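Local coordinates for chorismate mutase and shikimate 5-dehydrogenase fusion protein (Clostridium acetobutylicum, PDB 3FBT), which probably catalyses the reversible NADPH-linked reduction of 3-dehydroshikimate to shikimate through the dehydrogenase part of a natural fusion with chorismate mutase, at residues A136-Q139 with Y140-D143; S197-K201 with E202-K206; E258-V261 with D262-E266; E266-E269 with E270-S274. One frame throughout, in Å; residues are numbered along the deposited sequence.

Interaction 1: A136-Q139 with Y140-D143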
# COMPACT_ATOMS: atom_id res chain seq x y z
N ALA A 136 26.37 11.44 -4.57
CA ALA A 136 26.60 10.12 -5.18
C ALA A 136 27.47 10.23 -6.43
O ALA A 136 28.28 9.41 -6.66
CB ALA A 136 25.28 9.43 -5.50
N VAL A 137 27.29 11.25 -7.23
CA VAL A 137 28.12 11.49 -8.45
C VAL A 137 29.62 11.70 -8.04
O VAL A 137 30.52 11.14 -8.67
CB VAL A 137 27.55 12.74 -9.17
CG1 VAL A 137 28.50 13.37 -10.21
CG2 VAL A 137 26.22 12.45 -9.77
N LEU A 138 29.89 12.48 -6.98
CA LEU A 138 31.28 12.74 -6.52
C LEU A 138 31.92 11.47 -5.96
O LEU A 138 33.09 11.20 -6.22
CB LEU A 138 31.30 13.84 -5.44
CG LEU A 138 30.87 15.24 -5.90
CD1 LEU A 138 30.51 16.19 -4.74
CD2 LEU A 138 31.92 15.89 -6.87
N GLN A 139 31.17 10.66 -5.21
CA GLN A 139 31.74 9.38 -4.78
C GLN A 139 32.08 8.51 -5.98
O GLN A 139 33.16 7.88 -6.02
CB GLN A 139 30.80 8.62 -3.86
CG GLN A 139 31.43 7.42 -3.30
CD GLN A 139 32.53 7.81 -2.37
OE1 GLN A 139 32.44 8.84 -1.69
NE2 GLN A 139 33.61 7.01 -2.32
N TYR A 140 31.17 8.44 -6.96
CA TYR A 140 31.46 7.64 -8.15
C TYR A 140 32.72 8.10 -8.91
O TYR A 140 33.56 7.26 -9.22
CB TYR A 140 30.27 7.62 -9.08
CG TYR A 140 30.45 6.74 -10.27
CD1 TYR A 140 30.08 5.36 -10.24
CD2 TYR A 140 30.96 7.25 -11.44
CE1 TYR A 140 30.26 4.53 -11.35
CE2 TYR A 140 31.16 6.42 -12.56
CZ TYR A 140 30.80 5.10 -12.53
OH TYR A 140 30.98 4.38 -13.69
N LEU A 141 32.85 9.41 -9.21
CA LEU A 141 33.99 9.94 -9.96
C LEU A 141 35.33 9.61 -9.31
O LEU A 141 36.31 9.23 -9.97
CB LEU A 141 33.91 11.45 -10.11
CG LEU A 141 32.70 12.07 -10.78
CD1 LEU A 141 32.73 13.60 -10.60
CD2 LEU A 141 32.61 11.63 -12.26
N LYS A 142 35.34 9.71 -8.01
CA LYS A 142 36.47 9.43 -7.24
C LYS A 142 36.73 7.90 -7.18
O LYS A 142 37.88 7.46 -7.29
CB LYS A 142 36.23 9.97 -5.84
CG LYS A 142 36.98 9.19 -4.84
CD LYS A 142 37.11 9.95 -3.50
CE LYS A 142 38.18 9.29 -2.63
NZ LYS A 142 37.68 7.95 -2.18
N ASP A 143 35.68 7.10 -6.99
CA ASP A 143 35.85 5.67 -7.02
C ASP A 143 36.42 5.23 -8.34
O ASP A 143 37.04 4.21 -8.39
CB ASP A 143 34.54 4.90 -6.80
CG ASP A 143 34.13 4.90 -5.41
OD1 ASP A 143 35.00 5.21 -4.54
OD2 ASP A 143 32.94 4.62 -5.16

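Interaction 2: S197-K201 with E202-K206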
# COMPACT_ATOMS: atom_id res chain seq x y z
N SER A 197 20.38 27.92 -17.91
CA SER A 197 21.44 26.99 -17.90
C SER A 197 22.27 27.32 -16.67
O SER A 197 22.36 28.48 -16.29
CB SER A 197 22.22 27.19 -19.14
OG SER A 197 23.23 26.25 -19.22
N PRO A 198 22.89 26.31 -16.03
CA PRO A 198 23.84 26.73 -15.01
C PRO A 198 25.11 27.45 -15.57
O PRO A 198 25.71 28.20 -14.84
CB PRO A 198 24.25 25.41 -14.32
CG PRO A 198 24.07 24.38 -15.41
CD PRO A 198 22.85 24.84 -16.17
N VAL A 199 25.55 27.16 -16.80
CA VAL A 199 26.77 27.82 -17.35
C VAL A 199 26.58 28.36 -18.78
O VAL A 199 25.60 28.03 -19.47
CB VAL A 199 28.02 26.89 -17.29
CG1 VAL A 199 28.34 26.46 -15.85
CG2 VAL A 199 27.81 25.69 -18.07
N ASP A 200 27.50 29.22 -19.24
CA ASP A 200 27.38 29.73 -20.62
C ASP A 200 27.89 28.68 -21.60
O ASP A 200 28.67 27.79 -21.22
CB ASP A 200 28.18 31.02 -20.85
CG ASP A 200 27.72 32.18 -19.98
OD1 ASP A 200 26.52 32.55 -20.07
OD2 ASP A 200 28.56 32.73 -19.20
N LYS A 201 27.46 28.79 -22.86
CA LYS A 201 27.87 27.83 -23.92
C LYS A 201 29.35 27.81 -24.17
O LYS A 201 29.97 26.78 -24.50
CB LYS A 201 27.22 28.19 -25.24
CG LYS A 201 27.75 27.33 -26.37
CD LYS A 201 26.95 27.50 -27.62
CE LYS A 201 27.69 26.84 -28.79
NZ LYS A 201 28.83 27.69 -29.33
N GLU A 202 29.95 28.97 -24.02
CA GLU A 202 31.41 29.10 -24.05
C GLU A 202 32.05 28.25 -22.98
O GLU A 202 33.22 27.83 -23.08
CB GLU A 202 31.74 30.57 -23.80
CG GLU A 202 30.58 31.20 -23.07
CD GLU A 202 30.85 32.58 -22.64
OE1 GLU A 202 31.64 33.24 -23.35
OE2 GLU A 202 30.28 33.00 -21.60
N VAL A 203 31.33 28.02 -21.88
CA VAL A 203 31.91 27.11 -20.88
C VAL A 203 31.72 25.68 -21.32
O VAL A 203 32.65 24.84 -21.29
CB VAL A 203 31.41 27.33 -19.44
CG1 VAL A 203 32.00 26.28 -18.57
CG2 VAL A 203 31.81 28.78 -18.94
N VAL A 204 30.51 25.40 -21.74
CA VAL A 204 30.20 24.08 -22.19
C VAL A 204 31.24 23.70 -23.22
O VAL A 204 31.74 22.58 -23.23
CB VAL A 204 28.83 24.03 -22.82
CG1 VAL A 204 28.46 22.60 -23.26
CG2 VAL A 204 27.79 24.63 -21.90
N ALA A 205 31.62 24.67 -24.06
CA ALA A 205 32.44 24.39 -25.27
C ALA A 205 33.82 23.95 -24.99
O ALA A 205 34.53 23.51 -25.88
CB ALA A 205 32.47 25.60 -26.22
N LYS A 206 34.23 24.02 -23.74
CA LYS A 206 35.57 23.63 -23.42
C LYS A 206 35.63 22.24 -22.92
O LYS A 206 36.65 21.85 -22.39
CB LYS A 206 36.19 24.53 -22.35
CG LYS A 206 35.95 25.99 -22.58
CD LYS A 206 36.74 26.72 -21.50
CE LYS A 206 36.23 28.14 -21.20
NZ LYS A 206 37.35 28.78 -20.48

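Interaction 3: E258-V261 with D262-E266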
# COMPACT_ATOMS: atom_id res chain seq x y z
N GLU A 258 19.58 -5.88 -18.86
CA GLU A 258 19.82 -4.61 -19.52
C GLU A 258 18.77 -4.34 -20.60
O GLU A 258 18.49 -3.17 -20.93
CB GLU A 258 21.18 -4.60 -20.16
CG GLU A 258 21.37 -3.37 -21.02
CD GLU A 258 22.84 -3.20 -21.35
OE1 GLU A 258 23.65 -4.00 -20.78
OE2 GLU A 258 23.17 -2.26 -22.12
N ILE A 259 18.20 -5.43 -21.13
CA ILE A 259 17.20 -5.42 -22.20
C ILE A 259 15.88 -4.81 -21.77
O ILE A 259 15.26 -4.05 -22.48
CB ILE A 259 16.85 -6.90 -22.55
CG1 ILE A 259 18.09 -7.67 -23.03
CG2 ILE A 259 15.60 -6.99 -23.41
CD1 ILE A 259 18.90 -6.98 -24.12
N ILE A 260 15.44 -5.18 -20.58
CA ILE A 260 14.31 -4.50 -19.90
C ILE A 260 14.58 -3.02 -19.67
O ILE A 260 13.70 -2.17 -19.93
CB ILE A 260 13.94 -5.23 -18.59
CG1 ILE A 260 13.40 -6.62 -18.95
CG2 ILE A 260 12.86 -4.44 -17.84
CD1 ILE A 260 13.51 -7.66 -17.83
N VAL A 261 15.81 -2.69 -19.25
CA VAL A 261 16.14 -1.25 -19.07
C VAL A 261 16.02 -0.36 -20.36
O VAL A 261 15.34 0.66 -20.33
CB VAL A 261 17.44 -1.04 -18.33
CG1 VAL A 261 17.67 0.46 -18.05
CG2 VAL A 261 17.36 -1.75 -17.03
N ASP A 262 16.66 -0.74 -21.47
CA ASP A 262 16.56 0.06 -22.71
C ASP A 262 15.14 0.18 -23.19
O ASP A 262 14.71 1.22 -23.61
CB ASP A 262 17.39 -0.56 -23.85
CG ASP A 262 18.72 -0.96 -23.39
OD1 ASP A 262 19.35 -0.21 -22.63
OD2 ASP A 262 19.15 -2.05 -23.76
N GLU A 263 14.40 -0.91 -23.07
CA GLU A 263 12.99 -0.93 -23.44
C GLU A 263 12.14 0.07 -22.62
O GLU A 263 11.38 0.93 -23.17
CB GLU A 263 12.49 -2.37 -23.30
CG GLU A 263 11.07 -2.58 -23.71
CD GLU A 263 10.64 -4.04 -23.54
OE1 GLU A 263 9.51 -4.38 -23.97
OE2 GLU A 263 11.42 -4.86 -22.96
N ILE A 264 12.29 0.00 -21.30
CA ILE A 264 11.66 1.05 -20.52
C ILE A 264 12.19 2.45 -20.89
O ILE A 264 11.44 3.42 -20.95
CB ILE A 264 11.72 0.75 -19.01
CG1 ILE A 264 11.16 -0.69 -18.79
CG2 ILE A 264 10.97 1.81 -18.27
CD1 ILE A 264 10.90 -1.09 -17.35
N PHE A 265 13.48 2.54 -21.18
CA PHE A 265 14.09 3.80 -21.57
C PHE A 265 13.46 4.37 -22.83
O PHE A 265 13.01 5.54 -22.86
CB PHE A 265 15.59 3.62 -21.75
CG PHE A 265 16.27 4.79 -22.38
CD1 PHE A 265 16.87 5.77 -21.60
CD2 PHE A 265 16.31 4.92 -23.76
CE1 PHE A 265 17.52 6.87 -22.18
CE2 PHE A 265 16.96 6.02 -24.37
CZ PHE A 265 17.57 6.98 -23.57
N GLU A 266 13.40 3.55 -23.89
CA GLU A 266 12.75 3.99 -25.15
C GLU A 266 11.33 4.41 -24.96
O GLU A 266 10.93 5.50 -25.45
CB GLU A 266 12.86 2.97 -26.29
CG GLU A 266 13.89 3.34 -27.34
CD GLU A 266 15.27 2.78 -27.01
OE1 GLU A 266 15.35 1.55 -26.73
OE2 GLU A 266 16.26 3.55 -27.03

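Interaction 4: E266-E269 with E270-S274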
# COMPACT_ATOMS: atom_id res chain seq x y z
N GLU A 266 13.40 3.55 -23.89
CA GLU A 266 12.75 3.99 -25.15
C GLU A 266 11.33 4.41 -24.96
O GLU A 266 10.93 5.50 -25.45
CB GLU A 266 12.86 2.97 -26.29
CG GLU A 266 13.89 3.34 -27.34
CD GLU A 266 15.27 2.78 -27.01
OE1 GLU A 266 15.35 1.55 -26.73
OE2 GLU A 266 16.26 3.55 -27.03
N VAL A 267 10.56 3.59 -24.23
CA VAL A 267 9.18 4.00 -23.92
C VAL A 267 9.10 5.34 -23.20
O VAL A 267 8.31 6.22 -23.61
CB VAL A 267 8.44 3.04 -23.00
CG1 VAL A 267 7.23 3.74 -22.47
CG2 VAL A 267 8.05 1.77 -23.72
N LEU A 268 9.86 5.50 -22.11
CA LEU A 268 9.81 6.77 -21.36
C LEU A 268 10.30 7.94 -22.20
O LEU A 268 9.75 9.03 -22.08
CB LEU A 268 10.63 6.71 -20.06
CG LEU A 268 9.85 6.52 -18.76
CD1 LEU A 268 9.13 7.83 -18.31
CD2 LEU A 268 8.88 5.29 -18.83
N GLU A 269 11.31 7.72 -23.04
CA GLU A 269 11.87 8.83 -23.85
C GLU A 269 10.80 9.45 -24.74
O GLU A 269 10.61 10.67 -24.73
CB GLU A 269 13.09 8.42 -24.65
CG GLU A 269 13.80 9.60 -25.31
CD GLU A 269 15.00 9.17 -26.11
OE1 GLU A 269 14.90 8.14 -26.79
OE2 GLU A 269 16.05 9.83 -26.07
N GLU A 270 10.08 8.59 -25.46
CA GLU A 270 8.91 9.02 -26.22
C GLU A 270 7.89 9.66 -25.31
O GLU A 270 7.41 10.76 -25.55
CB GLU A 270 8.24 7.84 -26.90
CG GLU A 270 9.17 6.98 -27.73
CD GLU A 270 10.13 7.80 -28.60
OE1 GLU A 270 9.70 8.80 -29.24
OE2 GLU A 270 11.33 7.41 -28.63
N LYS A 271 7.50 8.98 -24.25
CA LYS A 271 6.45 9.58 -23.46
C LYS A 271 6.86 10.99 -23.05
O LYS A 271 6.03 11.89 -23.05
CB LYS A 271 6.09 8.72 -22.26
CG LYS A 271 5.12 9.33 -21.29
CD LYS A 271 4.61 8.21 -20.40
CE LYS A 271 3.42 8.61 -19.56
NZ LYS A 271 2.67 7.35 -19.08
N ILE A 272 8.13 11.21 -22.71
CA ILE A 272 8.54 12.54 -22.24
C ILE A 272 8.56 13.60 -23.35
O ILE A 272 8.14 14.72 -23.13
CB ILE A 272 9.90 12.54 -21.47
CG1 ILE A 272 9.83 11.59 -20.26
CG2 ILE A 272 10.29 13.97 -21.06
CD1 ILE A 272 10.99 11.69 -19.34
N LYS A 273 9.06 13.25 -24.53
CA LYS A 273 9.14 14.22 -25.64
C LYS A 273 7.77 14.65 -26.18
O LYS A 273 7.62 15.77 -26.70
CB LYS A 273 9.96 13.63 -26.78
CG LYS A 273 11.20 12.93 -26.30
CD LYS A 273 11.88 12.20 -27.45
CE LYS A 273 12.09 13.12 -28.64
NZ LYS A 273 13.38 12.77 -29.30
N SER A 274 6.79 13.75 -26.06
CA SER A 274 5.41 14.07 -26.38
C SER A 274 4.80 15.03 -25.35
O SER A 274 5.19 15.06 -24.19
CB SER A 274 4.58 12.79 -26.44
OG SER A 274 5.38 11.68 -26.86

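Interaction 1: A136-Q139 with Y140-D143
Gln139 reaches one turn ahead to Asp143, where its NE2 gives a hydrogen bond of 3.2 Å to Asp143 OD1. The bond is bent, 140° at the hydrogen, and NE2 arrives from above the carboxylate plane. Amide and carboxylate are turned 63° against each other, so they meet askew rather than flat on. What brings the amide round is a bend in the glutamine chain: CG stands anti to the backbone N, and chi2 of 68° then folds the amide back over the next turn. The backbone ties the same two residues together, Asp143 N to Gln139 O at 2.8 Å. On the inner face of the helix the contact is apolar and looser, Val137 CG1 lying 4.3 Å from Leu141 CD1, with Leu138 CD2 at 4.5 Å from that same methyl. Further out, Leu138 and Leu141 rest on Ile149 of strand 148-153, while Tyr140 meets Tyr106 edge-to-face. The other carboxylate oxygen, Asp143 OD2, is hydrogen-bonded to Tyr106 OH, so helix 105-115 helps set the group that Gln139 addresses. This is the helix of a beta-alpha-beta unit in the Rossmann-type nucleotide domain, following its glycine-rich turn. With a separate partner on each oxygen, the Asp143 carboxylate is restrained in its rotation; these partners, and perhaps Lys82, which lies against it, probably help offset its charge at the helix C-terminus.

Interaction 2: S197-K201 with E202-K206
Asp200 O is gripped by two backbone N-H groups at the start of helix 201-204. Val204 N lies in the carbonyl plane, 3.1 Å from Asp200 O, and makes the straighter bond, 161° at the hydrogen. Val203 N is nearer to Asp200 O at 2.8 Å, yet its bond is more bent and it sits well above that plane. One oxygen thus serves both a tight i+3 turn and the first i+4 bond of the helix. Ala205 N bonds to Lys201 O at 2.7 Å. Beneath the turn Val199 packs against both valines that follow: its CB is 4.0 Å from Val203 CB, the two side chains crossing at about a right angle, and its CG2 is 4.0 Å from Val204 CG2. Outside the pair, Val199 also rests on Tyr171, Leu174 and Ile182, and Val204 on Ala226 of helix 221-228, so the turn is seated between neighbouring helices and the parallel sheet of the nucleotide-binding domain. On the exposed side, Asp200 occupies the N-cap position without capping through its side chain. Glu202 runs alongside it, its chi1 of 23° lying away from any staggered value, and Glu202 OE2 comes to 3.0 Å from Asp200 OD2, with the carboxylate planes 66° apart. Two like charges so close would probably repel, a cost that the nearby N-terminus of the helix might ease.

Interaction 3: E258-V261 with D262-E266
The carboxylates of Glu258 and Asp262 stand one helical turn apart with their planes 72° to each other, neither stacked nor edge-paired. Glu258 CG lies 3.8 Å from Asp262 OD2, and the nearest charged oxygens, Glu258 OE2 and Asp262 OD2, are 4.3 Å apart. With CG anti to the carbonyl carbon, chi1 -46°, the Asp262 carboxylate folds back over the preceding turn, bringing OD2 to 3.1 Å from Glu258 O, a close approach of two acceptors. Lys115 NZ forms salt bridges with both Glu258 OE2 and Asp262 OD1, and would probably offset the like charges of the two carboxylates. All this belongs to the first turns of helix 258-273, the C-terminal helix of the chain, which lies against helices 19-31 and 237-252. Ile260 and Ile264 lie side by side on the face toward helix 19-31, Ile260 CG2 touching Ile264 CD1 at 3.9 Å; Ile264 also rests on Leu26 and Ile27. Val261 faces helix 237-252 instead, against Tyr238 and Val241. Among the backbone bonds, Ile264 N to Ile260 O is 2.9 Å, and Glu263 N to Ile259 O is weak at 3.3 Å.

Interaction 4: E266-E269 with E270-S274
Glu270 turns back over the turn that begins at Glu266. Its CB lies 3.7 Å from Val267 O. With chi1 at -52°, CG is placed beside the backbone N and comes to 3.2 Å from Glu266 O, the same oxygen that accepts the bond from Glu270 N. A second bend at chi2 keeps CD over Glu266 O, and at the tip OE2 is 3.7 Å from Glu266 O and 4.1 Å from Glu269 OE1. Those two carboxylates cross with their planes 69° apart, like charges near each other at the surface. Glu269 and Lys273 run side by side in the same direction, though the placing of the Lys273 chain is doubtful. On the buried face Leu268 CD1 meets Ile272 CG1 at 4.3 Å. At the end, Glu270 O takes bonds from both Ser274 N and Ser274 OG, the hydroxyl at 2.6 Å and above the carbonyl plane. Leu268 packs on His19 and Tyr22, Lys271 makes a cation-pi contact with Tyr22, and Ile272 touches Tyr215. The whole is an amphipathic C-terminal helix, its apolar face beside His19 and Tyr215, which are predicted to bind shikimate.

In the fold
Along the chain the four contacts follow one another, and only interactions 3 and 4 meet: they share Glu266 on helix 258-273, their centres about 12 Å apart. Interaction 1, on helix 134-143, and interaction 2, at helix 201-204, both belong to the domain built on the parallel six-stranded sheet, with centres about 22 Å apart. Interaction 2 lies farther out, about 31 Å between centres from interaction 3. The C-terminal helix, late in sequence, returns to pack on helix 19-31 of the substrate-binding domain, so the chain's end is tied to its beginning. Interactions 1 and 4 lie on opposite sides of the chain's centre, each near residues predicted to bind shikimate.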